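Local coordinates for Alr4995 protein (Nostoc sp., PDB 6LRF), which is a bifunctional enzyme that hydrolyses arginine to ornithine as an arginine dihydrolase and probably turns ornithine into proline as an ornithine cyclodeaminase, at residues N22-N28 / L256-G260; R36-W41 / T250-F255. One frame throughout, in Å; residues are numbered along the deposited sequence.

How the interactions relate
Both contacts lie within the GME-family region of the chain, on the same side of the chain's centre, with their own centres about 14 Å apart. The two segments of interaction 2 (36-41 with 250-255) both fall in sequence between those of interaction 1 (22-28 with 256-260), and the segments 250-255 and 256-260 run directly into each other. At their junction G260 N lies 3.1 Å from F255 O, a probable hydrogen bond. A salt bridge from E254 of interaction 2 to K257 of interaction 1 adds a side-chain tie, and Y15 touches both A258 and F255. Interaction 1 also faces a second subunit, whereas interaction 2 stays within its own chain.

Interaction 1 (N22-N28 / L256-G260); sequences NPWMEGN and LKAGG
N22 and A258 are joined across the two segments by a hydrogen bond. N22 ND2 donates to A258 O at 3.0 Å, almost straight at 175°; the acceptor lies in the amide plane of N22, although the donor itself is tilted out of the carbonyl plane. The other amide atom, OD1, faces back to its own chain and takes weak bonds from the backbone N of W24 and M25, so both ends of the amide are engaged. Two carbonyls meet less comfortably, W24 O lying 2.9 Å from K257 O. N28 ND2 donates to W24 O at 3.0 Å in the carbonyl plane, which may offset the approach of the two oxygens; M25 CA makes a C-H...O contact of 3.4 Å to K257 O.

The apolar contacts run through M25 and W24. Selenomethionine M25, extended beyond CG, carries CE alongside A258 to within 3.7 Å of its CB. W24 CB presses on G259 CA at 3.5 Å; outside the two segments, its indole NE1 bonds to R165 O and the ring meets W479 of a second subunit edge-to-face. G259 CA also lies near N22 OD1. With its positive phi, G259 is the C' residue of a Schellman motif, the turn that ends the short helix 253-256, here docked on the 3-10 turn 23-25.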
# COMPACT_ATOMS: atom_id res chain seq x y z
N ASN B 22 -2.38 2.22 40.29
CA ASN B 22 -2.98 3.03 39.23
C ASN B 22 -1.88 3.72 38.40
O ASN B 22 -0.75 3.87 38.89
CB ASN B 22 -4.00 4.05 39.81
CG ASN B 22 -3.35 5.19 40.58
OD1 ASN B 22 -2.61 5.99 40.02
ND2 ASN B 22 -3.68 5.30 41.87
N PRO B 23 -2.18 4.12 37.15
CA PRO B 23 -1.13 4.62 36.25
C PRO B 23 -0.40 5.88 36.73
O PRO B 23 0.75 6.08 36.37
CB PRO B 23 -1.89 4.91 34.94
CG PRO B 23 -3.33 5.04 35.35
CD PRO B 23 -3.49 4.05 36.46
N TRP B 24 -1.06 6.72 37.53
CA TRP B 24 -0.41 7.93 38.03
C TRP B 24 0.72 7.63 39.02
O TRP B 24 1.56 8.49 39.29
CB TRP B 24 -1.44 8.84 38.69
CG TRP B 24 -2.51 9.32 37.78
CD1 TRP B 24 -3.71 8.72 37.54
CD2 TRP B 24 -2.49 10.51 36.98
NE1 TRP B 24 -4.45 9.46 36.65
CE2 TRP B 24 -3.72 10.57 36.29
CE3 TRP B 24 -1.56 11.54 36.79
CZ2 TRP B 24 -4.04 11.61 35.42
CZ3 TRP B 24 -1.88 12.58 35.92
CH2 TRP B 24 -3.10 12.60 35.24
N MSE B 25 0.71 6.42 39.58
CA MSE B 25 1.73 5.99 40.55
C MSE B 25 2.99 5.47 39.88
O MSE B 25 3.98 5.20 40.55
CB MSE B 25 1.18 4.89 41.46
CG MSE B 25 0.31 5.39 42.61
SE MSE B 25 -0.32 3.92 43.76
CE MSE B 25 -1.42 4.96 45.02
N GLU B 26 2.94 5.29 38.57
CA GLU B 26 4.04 4.70 37.83
C GLU B 26 5.32 5.54 37.97
O GLU B 26 5.29 6.76 37.81
CB GLU B 26 3.66 4.54 36.36
CG GLU B 26 3.56 3.10 35.90
CD GLU B 26 4.87 2.35 36.10
OE1 GLU B 26 5.91 2.85 35.63
OE2 GLU B 26 4.84 1.25 36.71
N GLY B 27 6.42 4.88 38.31
CA GLY B 27 7.71 5.54 38.46
C GLY B 27 7.76 6.62 39.53
O GLY B 27 8.57 7.55 39.46
N ASN B 28 6.89 6.50 40.53
CA ASN B 28 6.86 7.45 41.63
C ASN B 28 7.16 6.80 42.97
O ASN B 28 7.11 7.46 44.00
CB ASN B 28 5.51 8.16 41.70
CG ASN B 28 5.41 9.34 40.75
OD1 ASN B 28 6.32 10.16 40.67
ND2 ASN B 28 4.29 9.43 40.05
N LEU B 256 -1.06 14.17 43.58
CA LEU B 256 -1.27 13.80 42.18
C LEU B 256 -0.32 12.67 41.80
O LEU B 256 -0.57 11.96 40.83
CB LEU B 256 -1.06 15.00 41.24
CG LEU B 256 -2.31 15.63 40.62
CD1 LEU B 256 -3.03 16.52 41.62
CD2 LEU B 256 -1.99 16.41 39.34
N LYS B 257 0.75 12.49 42.58
CA LYS B 257 1.71 11.40 42.38
C LYS B 257 1.14 10.03 42.71
O LYS B 257 1.61 9.02 42.17
CB LYS B 257 2.97 11.63 43.22
CG LYS B 257 3.77 12.87 42.86
CD LYS B 257 5.01 12.95 43.73
CE LYS B 257 5.88 14.13 43.36
NZ LYS B 257 7.21 14.07 44.06
N ALA B 258 0.15 9.98 43.60
CA ALA B 258 -0.51 8.72 43.93
C ALA B 258 -1.84 8.59 43.19
O ALA B 258 -2.55 7.60 43.35
CB ALA B 258 -0.73 8.60 45.43
N GLY B 259 -2.17 9.61 42.40
CA GLY B 259 -3.36 9.57 41.58
C GLY B 259 -4.61 10.15 42.22
O GLY B 259 -5.73 9.78 41.85
N GLY B 260 -4.43 11.06 43.19
CA GLY B 260 -5.55 11.73 43.82
C GLY B 260 -5.32 13.21 44.07
O GLY B 260 -4.19 13.68 44.06

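Interaction 2 (R36-W41 / T250-F255); sequences RAVEQW and TPLTEF
Q40 projects from helix 34-49 into the turn formed by P251 to E254, and its whole length is used there. The course of the chain begins at CB, which lies 3.3 Å from P251 O. CG stays by the same carbonyl, 3.2 Å from P251 O. With CG placed beside the backbone N (chi1 -70°) and the chain extended past it, CD is delivered to the start of the short, weakly bonded helix, close to T253 N. There the amide divides its two ends. OE1 accepts from E254 N at 2.9 Å and 154°, on a lone pair in the carbonyl plane. NE2 donates to T253 OG1 at 2.9 Å, with the hydroxyl near the amide plane. These two bonds, to neighbouring residues, fix the rotation of the buried amide and take up the backbone N-H of E254.

A turn earlier on the same helix, R36 NH1 forms a salt bridge with E254 OE1 at 3.3 Å. The carboxylate oxygen lies at the edge of the guanidinium, whereas the nitrogen comes from above the carboxylate plane; OE2 of E254 goes instead to K257 NZ and S33 N. Between these polar grips A37 CB packs against E254 CG at 3.8 Å. The F255 ring turns its edge to A37 O, with CE2 at 3.4 Å, and also touches W41 CB.

The ring of Y15 also meets that of F255, their planes about 40° apart, and W41 stacks on Y45 further along the helix. Helix 34-49 is thereby fastened to the link running from strand 246-249 into helix 253-256, with N230, in the loop after strand 226-229, accepting from L252 N.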
# COMPACT_ATOMS: atom_id res chain seq x y z
N ARG B 36 6.46 18.19 51.89
CA ARG B 36 5.67 18.97 50.94
C ARG B 36 4.23 18.46 50.92
O ARG B 36 3.28 19.22 50.68
CB ARG B 36 6.29 18.93 49.54
CG ARG B 36 5.76 20.02 48.61
CD ARG B 36 6.28 19.86 47.18
NE ARG B 36 7.71 20.14 47.07
CZ ARG B 36 8.64 19.23 46.79
NH1 ARG B 36 8.29 17.96 46.58
NH2 ARG B 36 9.91 19.58 46.70
N ALA B 37 4.07 17.16 51.16
CA ALA B 37 2.75 16.54 51.25
C ALA B 37 1.99 17.07 52.46
O ALA B 37 0.81 17.43 52.37
CB ALA B 37 2.88 15.02 51.32
N VAL B 38 2.69 17.12 53.60
CA VAL B 38 2.14 17.71 54.82
C VAL B 38 1.73 19.15 54.57
O VAL B 38 0.65 19.58 54.94
CB VAL B 38 3.15 17.66 55.98
CG1 VAL B 38 2.65 18.47 57.17
CG2 VAL B 38 3.42 16.22 56.39
N GLU B 39 2.61 19.89 53.91
CA GLU B 39 2.39 21.30 53.66
C GLU B 39 1.18 21.54 52.75
O GLU B 39 0.38 22.43 53.01
CB GLU B 39 3.64 21.92 53.04
CG GLU B 39 3.51 23.40 52.71
CD GLU B 39 4.87 24.08 52.62
OE1 GLU B 39 5.82 23.45 52.12
OE2 GLU B 39 4.97 25.25 53.06
N GLN B 40 1.07 20.74 51.70
CA GLN B 40 -0.04 20.88 50.75
C GLN B 40 -1.36 20.41 51.37
O GLN B 40 -2.40 21.05 51.20
CB GLN B 40 0.24 20.10 49.46
CG GLN B 40 1.34 20.67 48.59
CD GLN B 40 1.64 19.76 47.39
OE1 GLN B 40 1.24 18.60 47.37
NE2 GLN B 40 2.36 20.29 46.40
N TRP B 41 -1.30 19.28 52.09
CA TRP B 41 -2.45 18.76 52.81
C TRP B 41 -3.01 19.80 53.78
O TRP B 41 -4.22 20.06 53.79
CB TRP B 41 -2.09 17.48 53.58
CG TRP B 41 -3.28 16.79 54.18
CD1 TRP B 41 -4.04 15.81 53.59
CD2 TRP B 41 -3.87 17.03 55.46
NE1 TRP B 41 -5.06 15.43 54.43
CE2 TRP B 41 -4.97 16.15 55.59
CE3 TRP B 41 -3.57 17.89 56.52
CZ2 TRP B 41 -5.78 16.12 56.73
CZ3 TRP B 41 -4.37 17.86 57.66
CH2 TRP B 41 -5.46 16.97 57.75
N THR B 250 -5.31 25.40 45.37
CA THR B 250 -4.29 25.07 46.37
C THR B 250 -3.47 23.91 45.81
O THR B 250 -4.03 22.89 45.40
CB THR B 250 -4.89 24.69 47.77
OG1 THR B 250 -3.85 24.21 48.64
CG2 THR B 250 -6.00 23.63 47.65
N PRO B 251 -2.15 24.08 45.75
CA PRO B 251 -1.30 23.04 45.16
C PRO B 251 -1.42 21.72 45.91
O PRO B 251 -1.37 21.71 47.14
CB PRO B 251 0.11 23.62 45.28
CG PRO B 251 0.04 24.57 46.41
CD PRO B 251 -1.35 25.16 46.35
N LEU B 252 -1.61 20.63 45.16
CA LEU B 252 -1.72 19.28 45.71
C LEU B 252 -0.93 18.30 44.86
O LEU B 252 -1.28 17.13 44.75
CB LEU B 252 -3.19 18.84 45.79
CG LEU B 252 -4.11 19.56 46.78
CD1 LEU B 252 -5.56 19.39 46.37
CD2 LEU B 252 -3.89 19.05 48.20
N THR B 253 0.14 18.80 44.25
CA THR B 253 0.94 18.01 43.30
C THR B 253 1.54 16.75 43.91
O THR B 253 1.76 15.76 43.22
CB THR B 253 2.08 18.86 42.68
OG1 THR B 253 2.96 19.32 43.72
CG2 THR B 253 1.52 20.07 41.91
N GLU B 254 1.81 16.78 45.21
CA GLU B 254 2.40 15.62 45.89
C GLU B 254 1.41 14.46 45.99
O GLU B 254 1.80 13.31 46.17
CB GLU B 254 2.89 16.01 47.29
CG GLU B 254 4.10 15.23 47.75
CD GLU B 254 5.30 15.40 46.83
OE1 GLU B 254 5.41 16.46 46.16
OE2 GLU B 254 6.14 14.47 46.76
N PHE B 255 0.12 14.77 45.87
CA PHE B 255 -0.87 13.70 45.95
C PHE B 255 -1.28 13.29 44.55
O PHE B 255 -1.77 12.17 44.35
CB PHE B 255 -2.07 14.13 46.79
CG PHE B 255 -1.74 14.30 48.24
CD1 PHE B 255 -1.64 13.20 49.08
CD2 PHE B 255 -1.48 15.56 48.76
CE1 PHE B 255 -1.31 13.35 50.43
CE2 PHE B 255 -1.14 15.72 50.11
CZ PHE B 255 -1.06 14.61 50.93